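Local coordinates for TRAP solute Binding Protein (Uncultured marine bacterium, PDB 5I7I) that binds aromatic acids such as 3-hydroxybenzoate as the solute-binding protein of a TRAP transporter, probably handing them to its membrane partners for uptake, at residues Ile87-Ala92 with Thr236-Leu241; Ala120-Val125 with Tyr136-Val141. All coordinates share one frame; numbering follows the deposited sequence.

Contact 1 and contact 2 share one five-stranded sheet, in which strand 237-243 lies between strand 87-91 and the outermost strand 136-143. Contact 1 joins two inner strands and ends at the bound 3-hydroxybenzoate; contact 2, its centre about 10 Å away, sets helix 114-126 against the last strand. Both are buried, but contact 1 lies nearer the centre of the chain. Its chemistry is a regular ladder of backbone bonds with aromatic rings on one face, whereas contact 2 relies on branched aliphatic side chains and one glutamine. They meet at F240, whose N and O pair with A140 and L139 in a classic beta bulge.

Contact 1: Ile87-Ala92 with Thr236-Leu241; sequences IVWTVA and TPFLFL. With 3HB (3-hydroxybenzoic acid), chain C.
W89 lays its six-membered ring obliquely against F238, planes at 43° and W89 CZ2 over the centre of one F238 face, 3.4 Å from F238 CD1. V91 CG2 meets the same ring's edge, in its plane. All three side chains reach 3-hydroxybenzoate: W89 CH2 lies 3.8 Å from its C5, V91 CG2 3.9 Å from C6, and F238 CZ 3.7 Å from O3, at the F238 ring edge. Flat and branched apolar groups suit an aromatic ligand, whose polar groups bond to Y94, R168 and E210. With CG anti to the backbone N (chi1 -178°), the indole extends along its own strand toward V91, reaching F238, the partner of V91, and the ligand. A leucine here would probably leave that F238 face and the ligand's C5 poorly covered.

Behind the rings, V88-L241 and T90-L239 are antiparallel hydrogen-bonded pairs, as in T90 N to L239 O at 2.9 Å; W89-F240 and V91-F238 are non-hydrogen-bonded. A92 N also bonds P237 O. On the other face L239 reaches past strand 87-91, where the small A92 lets L239 CD1 within 3.8 Å of A92 CB. Helix 76-82 packs on V88 and T90, and strands 25-31 and 136-143 flank the pair.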
ATOM      1  N   ILE A  87      -2.144  17.875  -1.459  1.00  6.27           N
ATOM      2  CA  ILE A  87      -2.036  16.526  -2.017  1.00  6.14           C
ATOM      3  C   ILE A  87      -1.243  15.679  -1.036  1.00  6.16           C
ATOM      4  O   ILE A  87      -0.262  16.150  -0.449  1.00  6.04           O
ATOM      5  CB  ILE A  87      -1.322  16.505  -3.392  1.00  6.49           C
ATOM      6  CG1 ILE A  87      -1.948  17.506  -4.365  1.00  7.67           C
ATOM      7  CG2 ILE A  87      -1.320  15.086  -3.994  1.00  7.76           C
ATOM      8  CD1 ILE A  87      -1.153  17.656  -5.647  1.00  9.57           C
ATOM      9  N   VAL A  88      -1.652  14.419  -0.866  1.00  6.30           N
ATOM     10  CA  VAL A  88      -0.871  13.462  -0.092  1.00  5.89           C
ATOM     11  C   VAL A  88      -0.802  12.134  -0.817  1.00  6.85           C
ATOM     12  O   VAL A  88      -1.663  11.783  -1.624  1.00  6.68           O
ATOM     13  CB  VAL A  88      -1.374  13.246   1.344  1.00  6.77           C
ATOM     14  CG1 VAL A  88      -1.391  14.574   2.085  1.00  7.16           C
ATOM     15  CG2 VAL A  88      -2.727  12.586   1.341  1.00  7.62           C
ATOM     16  N   TRP A  89       0.259  11.386  -0.493  1.00  5.44           N
ATOM     17  CA  TRP A  89       0.360   9.961  -0.776  1.00  5.47           C
ATOM     18  C   TRP A  89       0.522   9.265   0.561  1.00  5.54           C
ATOM     19  O   TRP A  89       1.380   9.644   1.363  1.00  5.35           O
ATOM     20  CB  TRP A  89       1.544   9.663  -1.694  1.00  5.63           C
ATOM     21  CG  TRP A  89       1.675   8.200  -2.074  1.00  5.78           C
ATOM     22  CD1 TRP A  89       1.168   7.608  -3.180  1.00  7.82           C
ATOM     23  CD2 TRP A  89       2.387   7.184  -1.365  1.00  5.79           C
ATOM     24  NE1 TRP A  89       1.495   6.277  -3.201  1.00  6.42           N
ATOM     25  CE2 TRP A  89       2.246   5.993  -2.098  1.00  6.02           C
ATOM     26  CE3 TRP A  89       3.124   7.160  -0.184  1.00  5.93           C
ATOM     27  CZ2 TRP A  89       2.828   4.795  -1.697  1.00  7.32           C
ATOM     28  CZ3 TRP A  89       3.678   5.969   0.227  1.00  7.53           C
ATOM     29  CH2 TRP A  89       3.529   4.805  -0.524  1.00  7.22           C
ATOM     30  N   THR A  90      -0.317   8.266   0.824  1.00  5.61           N
ATOM     31  CA  THR A  90      -0.225   7.602   2.111  1.00  6.45           C
ATOM     32  C   THR A  90      -0.755   6.176   2.010  1.00  5.53           C
ATOM     33  O   THR A  90      -1.174   5.721   0.949  1.00  6.28           O
ATOM     34  CB  THR A  90      -0.961   8.429   3.165  1.00  5.59           C
ATOM     35  OG1 THR A  90      -0.654   7.877   4.447  1.00  7.27           O
ATOM     36  CG2 THR A  90      -2.465   8.424   2.930  1.00  7.16           C
ATOM     37  N   VAL A  91      -0.709   5.471   3.142  1.00  6.78           N
ATOM     38  CA  VAL A  91      -1.261   4.123   3.280  1.00  6.12           C
ATOM     39  C   VAL A  91      -2.609   4.247   3.975  1.00  6.81           C
ATOM     40  O   VAL A  91      -2.684   4.789   5.080  1.00  6.11           O
ATOM     41  CB  VAL A  91      -0.312   3.209   4.080  1.00  5.91           C
ATOM     42  CG1 VAL A  91      -0.930   1.847   4.337  1.00  7.22           C
ATOM     43  CG2 VAL A  91       1.033   2.998   3.345  1.00  6.63           C
ATOM     44  N   ALA A  92      -3.675   3.750   3.338  1.00  6.44           N
ATOM     45  CA  ALA A  92      -5.025   3.931   3.873  1.00  6.33           C
ATOM     46  C   ALA A  92      -5.131   3.399   5.293  1.00  6.56           C
ATOM     47  O   ALA A  92      -5.678   4.059   6.185  1.00  7.53           O
ATOM     48  CB  ALA A  92      -6.037   3.204   2.992  1.00  6.60           C
ATOM     49  N   THR A 236      -1.517  -3.777   0.509  1.00  5.68           N
ATOM     50  CA  THR A 236      -2.248  -2.761   1.261  1.00  7.10           C
ATOM     51  C   THR A 236      -2.476  -1.527   0.385  1.00  6.84           C
ATOM     52  O   THR A 236      -1.568  -1.113  -0.356  1.00  7.53           O
ATOM     53  CB  THR A 236      -1.577  -2.419   2.610  1.00  7.68           C
ATOM     54  OG1 THR A 236      -2.497  -1.793   3.505  1.00  8.90           O
ATOM     55  CG2 THR A 236      -0.351  -1.523   2.424  1.00  7.82           C
ATOM     56  N   PRO A 237      -3.691  -0.984   0.371  1.00  5.84           N
ATOM     57  CA  PRO A 237      -3.982   0.148  -0.517  1.00  5.57           C
ATOM     58  C   PRO A 237      -3.282   1.437  -0.125  1.00  6.22           C
ATOM     59  O   PRO A 237      -3.255   1.835   1.044  1.00  6.55           O
ATOM     60  CB  PRO A 237      -5.501   0.288  -0.428  1.00  6.29           C
ATOM     61  CG  PRO A 237      -5.959  -1.066  -0.150  1.00  7.15           C
ATOM     62  CD  PRO A 237      -4.937  -1.646   0.785  1.00  6.35           C
ATOM     63  N   PHE A 238      -2.728   2.084  -1.140  1.00  5.47           N
ATOM     64  CA  PHE A 238      -2.222   3.443  -1.096  1.00  6.00           C
ATOM     65  C   PHE A 238      -3.286   4.427  -1.570  1.00  5.64           C
ATOM     66  O   PHE A 238      -4.065   4.128  -2.472  1.00  7.58           O
ATOM     67  CB  PHE A 238      -1.044   3.578  -2.057  1.00  7.42           C
ATOM     68  CG  PHE A 238       0.126   2.675  -1.780  1.00  6.38           C
ATOM     69  CD1 PHE A 238       0.628   2.510  -0.501  1.00  7.06           C
ATOM     70  CD2 PHE A 238       0.751   2.047  -2.837  1.00  8.00           C
ATOM     71  CE1 PHE A 238       1.745   1.711  -0.273  1.00  5.95           C
ATOM     72  CE2 PHE A 238       1.877   1.257  -2.639  1.00  6.68           C
ATOM     73  CZ  PHE A 238       2.375   1.098  -1.347  1.00  6.84           C
ATOM     74  N   LEU A 239      -3.287   5.617  -0.973  1.00  5.84           N
ATOM     75  CA  LEU A 239      -4.183   6.698  -1.350  1.00  6.37           C
ATOM     76  C   LEU A 239      -3.347   7.847  -1.880  1.00  6.66           C
ATOM     77  O   LEU A 239      -2.431   8.323  -1.200  1.00  6.70           O
ATOM     78  CB  LEU A 239      -4.971   7.203  -0.144  1.00  6.95           C
ATOM     79  CG  LEU A 239      -5.734   6.144   0.650  1.00  6.53           C
ATOM     80  CD1 LEU A 239      -6.398   6.768   1.868  1.00  7.88           C
ATOM     81  CD2 LEU A 239      -6.764   5.458  -0.251  1.00  8.50           C
ATOM     82  N   PHE A 240      -3.696   8.312  -3.076  1.00  5.56           N
ATOM     83  CA  PHE A 240      -3.104   9.505  -3.681  1.00  5.83           C
ATOM     84  C   PHE A 240      -4.275  10.463  -3.848  1.00  5.59           C
ATOM     85  O   PHE A 240      -5.150  10.241  -4.689  1.00  6.64           O
ATOM     86  CB  PHE A 240      -2.435   9.138  -5.003  1.00  4.97           C
ATOM     87  CG  PHE A 240      -1.615  10.255  -5.642  1.00  4.98           C
ATOM     88  CD1 PHE A 240      -0.781  11.085  -4.907  1.00  6.52           C
ATOM     89  CD2 PHE A 240      -1.646  10.404  -7.033  1.00  6.86           C
ATOM     90  CE1 PHE A 240      -0.019  12.059  -5.559  1.00  6.28           C
ATOM     91  CE2 PHE A 240      -0.914  11.360  -7.661  1.00  6.60           C
ATOM     92  CZ  PHE A 240      -0.114  12.194  -6.934  1.00  6.94           C
ATOM     93  N   LEU A 241      -4.337  11.471  -2.974  1.00  6.76           N
ATOM     94  CA  LEU A 241      -5.535  12.274  -2.775  1.00  5.63           C
ATOM     95  C   LEU A 241      -5.217  13.755  -2.833  1.00  7.14           C
ATOM     96  O   LEU A 241      -4.138  14.190  -2.435  1.00  6.76           O
ATOM     97  CB  LEU A 241      -6.112  12.017  -1.376  1.00  7.64           C
ATOM     98  CG  LEU A 241      -6.449  10.574  -1.016  1.00  7.90           C
ATOM     99  CD1 LEU A 241      -6.957  10.546   0.408  1.00  9.08           C
ATOM    100  CD2 LEU A 241      -7.466  10.005  -1.964  1.00 10.29           C
TER
HETATM  101  C1' 3HB C 401       4.202  -0.245   4.412  1.00  6.71           C
HETATM  102  O1' 3HB C 401       4.279  -1.496   4.520  1.00  6.21           O
HETATM  103  O2' 3HB C 401       3.823   0.451   5.390  1.00  6.74           O
HETATM  104  C1  3HB C 401       4.628   0.448   3.125  1.00  5.35           C
HETATM  105  C2  3HB C 401       4.896  -0.322   1.995  1.00  6.65           C
HETATM  106  C3  3HB C 401       5.289   0.283   0.827  1.00  6.31           C
HETATM  107  C4  3HB C 401       5.449   1.643   0.773  1.00  5.94           C
HETATM  108  C5  3HB C 401       5.178   2.416   1.898  1.00  6.92           C
HETATM  109  C6  3HB C 401       4.772   1.824   3.077  1.00  6.66           C
HETATM  110  O3  3HB C 401       5.546  -0.495  -0.278  1.00  7.59           O

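Contact 2: Ala120-Val125 with Tyr136-Val141; sequences ALQEYV and YKVLAV
V141 is the principal bump of the strand, and the helix receives it between L121 and V125. Its two methyls divide the work: CG1, anti to the backbone N (chi1 -180°), meets L121 CB at 4.1 Å and lies equally near L121 CD2, while CG2 rests 3.9 Å from V125 CG2. The side chains of L121 and V125 each cross that of V141 at about a right angle, which lets a forked valine fit between residues one helical turn apart. Further back along the strand V138 makes a second, shallower bump, its CG2 lying 4.3 Å from V125 CG1. Beta-branched valines suit an extended strand, whose backbone leaves room for a branch at CB, and V141 offers a methyl to each helical neighbour.

Beside the valines, Q122 reaches the strand with a longer arm. Its CG stands anti to the backbone N and the chain then bends at chi2 (67°), bringing the amide to the strand. There OE1 accepts V141 N at 2.9 Å in a nearly straight bond, 164° at the hydrogen, and also lies 3.2 Å from A140 CA. The small A140 probably helps, its CB staying 3.9 Å from Q122 OE1. NE2 faces V138 CG1 and is bonded to D126, so both ends of the amide are engaged and its rotation is probably fixed.

Strand 136-143 is the outermost of its sheet, and on its other edge L139 and A140 bond to F240. A glutamine can therefore serve where a further strand would otherwise supply a carbonyl: it satisfies the buried V141 N-H without a charge, while the aliphatic groups beside it pack the helix against the sheet.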
ATOM      1  N   ALA A 120      -8.219  -2.731 -10.155  1.00  6.32           N
ATOM      2  CA  ALA A 120      -9.360  -3.226  -9.400  1.00  6.35           C
ATOM      3  C   ALA A 120      -9.719  -2.259  -8.276  1.00  8.48           C
ATOM      4  O   ALA A 120     -10.886  -1.905  -8.106  1.00  6.82           O
ATOM      5  CB  ALA A 120      -9.044  -4.620  -8.858  1.00  7.38           C
ATOM      6  N   LEU A 121      -8.720  -1.816  -7.500  1.00  6.85           N
ATOM      7  CA  LEU A 121      -8.965  -0.863  -6.418  1.00  5.81           C
ATOM      8  C   LEU A 121      -9.601   0.416  -6.939  1.00  7.77           C
ATOM      9  O   LEU A 121     -10.533   0.955  -6.328  1.00  6.92           O
ATOM     10  CB  LEU A 121      -7.655  -0.507  -5.717  1.00  6.12           C
ATOM     11  CG  LEU A 121      -7.313  -1.419  -4.543  1.00  7.99           C
ATOM     12  CD1 LEU A 121      -5.833  -1.339  -4.225  1.00 10.18           C
ATOM     13  CD2 LEU A 121      -8.156  -1.038  -3.326  1.00  7.92           C
ATOM     14  N   GLN A 122      -9.064   0.967  -8.029  1.00  6.30           N
ATOM     15  CA  GLN A 122      -9.612   2.225  -8.531  1.00  7.02           C
ATOM     16  C   GLN A 122     -11.065   2.068  -8.982  1.00  7.55           C
ATOM     17  O   GLN A 122     -11.915   2.911  -8.675  1.00  7.85           O
ATOM     18  CB  GLN A 122      -8.733   2.763  -9.653  1.00  7.77           C
ATOM     19  CG  GLN A 122      -9.232   4.102 -10.190  1.00  8.69           C
ATOM     20  CD  GLN A 122      -9.106   5.207  -9.175  1.00 10.24           C
ATOM     21  OE1 GLN A 122      -8.077   5.326  -8.512  1.00  9.98           O
ATOM     22  NE2 GLN A 122     -10.140   6.038  -9.049  1.00 11.22           N
ATOM     23  N   GLU A 123     -11.375   1.008  -9.730  1.00  8.33           N
ATOM     24  CA  GLU A 123     -12.762   0.827 -10.154  1.00  7.78           C
ATOM     25  C   GLU A 123     -13.670   0.612  -8.954  1.00  8.31           C
ATOM     26  O   GLU A 123     -14.813   1.088  -8.920  1.00  8.89           O
ATOM     27  CB  GLU A 123     -12.893  -0.334 -11.150  1.00  7.81           C
ATOM     28  CG  GLU A 123     -14.357  -0.576 -11.540  1.00  8.93           C
ATOM     29  CD  GLU A 123     -14.579  -1.546 -12.670  1.00 14.06           C
ATOM     30  OE1 GLU A 123     -13.618  -1.939 -13.341  1.00 11.66           O
ATOM     31  OE2 GLU A 123     -15.757  -1.898 -12.906  1.00 17.29           O
ATOM     32  N   TYR A 124     -13.173  -0.106  -7.957  1.00  7.34           N
ATOM     33  CA  TYR A 124     -13.913  -0.324  -6.718  1.00  8.48           C
ATOM     34  C   TYR A 124     -14.266   1.001  -6.051  1.00  7.85           C
ATOM     35  O   TYR A 124     -15.423   1.241  -5.695  1.00  9.02           O
ATOM     36  CB  TYR A 124     -13.012  -1.168  -5.829  1.00  7.64           C
ATOM     37  CG  TYR A 124     -13.499  -1.673  -4.491  1.00  7.65           C
ATOM     38  CD1 TYR A 124     -14.387  -2.726  -4.403  1.00  8.24           C
ATOM     39  CD2 TYR A 124     -12.933  -1.200  -3.312  1.00  8.27           C
ATOM     40  CE1 TYR A 124     -14.756  -3.258  -3.167  1.00  9.96           C
ATOM     41  CE2 TYR A 124     -13.299  -1.712  -2.076  1.00  8.67           C
ATOM     42  CZ  TYR A 124     -14.201  -2.749  -2.016  1.00  7.66           C
ATOM     43  OH  TYR A 124     -14.545  -3.284  -0.791  1.00  8.91           O
ATOM     44  N   VAL A 125     -13.272   1.875  -5.903  1.00  7.67           N
ATOM     45  CA  VAL A 125     -13.474   3.211  -5.339  1.00  6.50           C
ATOM     46  C   VAL A 125     -14.370   4.075  -6.221  1.00 10.24           C
ATOM     47  O   VAL A 125     -15.141   4.904  -5.708  1.00  9.23           O
ATOM     48  CB  VAL A 125     -12.095   3.865  -5.100  1.00 11.33           C
ATOM     49  CG1 VAL A 125     -12.216   5.385  -4.881  1.00 16.75           C
ATOM     50  CG2 VAL A 125     -11.387   3.179  -3.933  1.00 10.97           C
ATOM     51  N   TYR A 136     -12.743  13.688  -0.378  1.00  9.06           N
ATOM     52  CA  TYR A 136     -11.493  13.991  -1.061  1.00  8.71           C
ATOM     53  C   TYR A 136     -11.721  14.049  -2.564  1.00  8.21           C
ATOM     54  O   TYR A 136     -12.692  13.505  -3.098  1.00 10.46           O
ATOM     55  CB  TYR A 136     -10.441  12.898  -0.793  1.00  7.79           C
ATOM     56  CG  TYR A 136     -10.257  12.542   0.664  1.00  8.12           C
ATOM     57  CD1 TYR A 136     -11.114  11.637   1.279  1.00 10.64           C
ATOM     58  CD2 TYR A 136      -9.274  13.147   1.445  1.00 10.01           C
ATOM     59  CE1 TYR A 136     -10.979  11.317   2.618  1.00  9.88           C
ATOM     60  CE2 TYR A 136      -9.122  12.825   2.791  1.00 10.07           C
ATOM     61  CZ  TYR A 136      -9.986  11.915   3.369  1.00 11.06           C
ATOM     62  OH  TYR A 136      -9.866  11.560   4.685  1.00 12.22           O
ATOM     63  N   LYS A 137     -10.774  14.679  -3.246  1.00  7.78           N
ATOM     64  CA  LYS A 137     -10.592  14.480  -4.678  1.00  9.67           C
ATOM     65  C   LYS A 137      -9.635  13.308  -4.838  1.00  7.54           C
ATOM     66  O   LYS A 137      -8.456  13.393  -4.456  1.00  7.76           O
ATOM     67  CB  LYS A 137     -10.037  15.742  -5.349  1.00  9.00           C
ATOM     68  CG  LYS A 137      -9.565  15.533  -6.783  1.00  9.77           C
ATOM     69  CD  LYS A 137     -10.667  15.091  -7.731  1.00 12.13           C
ATOM     70  CE  LYS A 137     -10.076  14.858  -9.123  1.00 12.89           C
ATOM     71  NZ  LYS A 137     -11.127  14.508 -10.126  1.00 13.23           N
ATOM     72  N   VAL A 138     -10.129  12.225  -5.410  1.00  7.48           N
ATOM     73  CA  VAL A 138      -9.309  11.035  -5.592  1.00  6.80           C
ATOM     74  C   VAL A 138      -8.439  11.254  -6.819  1.00  6.55           C
ATOM     75  O   VAL A 138      -8.951  11.526  -7.914  1.00  9.67           O
ATOM     76  CB  VAL A 138     -10.170   9.781  -5.759  1.00  7.65           C
ATOM     77  CG1 VAL A 138      -9.296   8.564  -6.100  1.00  8.68           C
ATOM     78  CG2 VAL A 138     -10.988   9.513  -4.500  1.00  9.68           C
ATOM     79  N   LEU A 139      -7.120  11.160  -6.645  1.00  6.54           N
ATOM     80  CA  LEU A 139      -6.234  11.092  -7.798  1.00  6.36           C
ATOM     81  C   LEU A 139      -6.056   9.643  -8.228  1.00  6.19           C
ATOM     82  O   LEU A 139      -6.322   9.300  -9.386  1.00  7.81           O
ATOM     83  CB  LEU A 139      -4.897  11.788  -7.524  1.00  6.37           C
ATOM     84  CG  LEU A 139      -5.025  13.249  -7.069  1.00  7.29           C
ATOM     85  CD1 LEU A 139      -3.659  13.776  -6.698  1.00  8.34           C
ATOM     86  CD2 LEU A 139      -5.685  14.116  -8.138  1.00  7.75           C
ATOM     87  N   ALA A 140      -5.663   8.765  -7.311  1.00  5.98           N
ATOM     88  CA  ALA A 140      -5.694   7.339  -7.609  1.00  6.05           C
ATOM     89  C   ALA A 140      -5.633   6.580  -6.309  1.00  7.29           C
ATOM     90  O   ALA A 140      -5.053   7.051  -5.329  1.00  6.98           O
ATOM     91  CB  ALA A 140      -4.513   6.916  -8.483  1.00  6.66           C
ATOM     92  N   VAL A 141      -6.241   5.401  -6.313  1.00  6.84           N
ATOM     93  CA  VAL A 141      -6.034   4.390  -5.288  1.00  5.80           C
ATOM     94  C   VAL A 141      -5.390   3.188  -5.959  1.00  6.01           C
ATOM     95  O   VAL A 141      -5.812   2.780  -7.048  1.00  7.59           O
ATOM     96  CB  VAL A 141      -7.364   4.001  -4.628  1.00  6.22           C
ATOM     97  CG1 VAL A 141      -7.152   2.948  -3.549  1.00  8.19           C
ATOM     98  CG2 VAL A 141      -8.035   5.226  -4.029  1.00  8.08           C
TER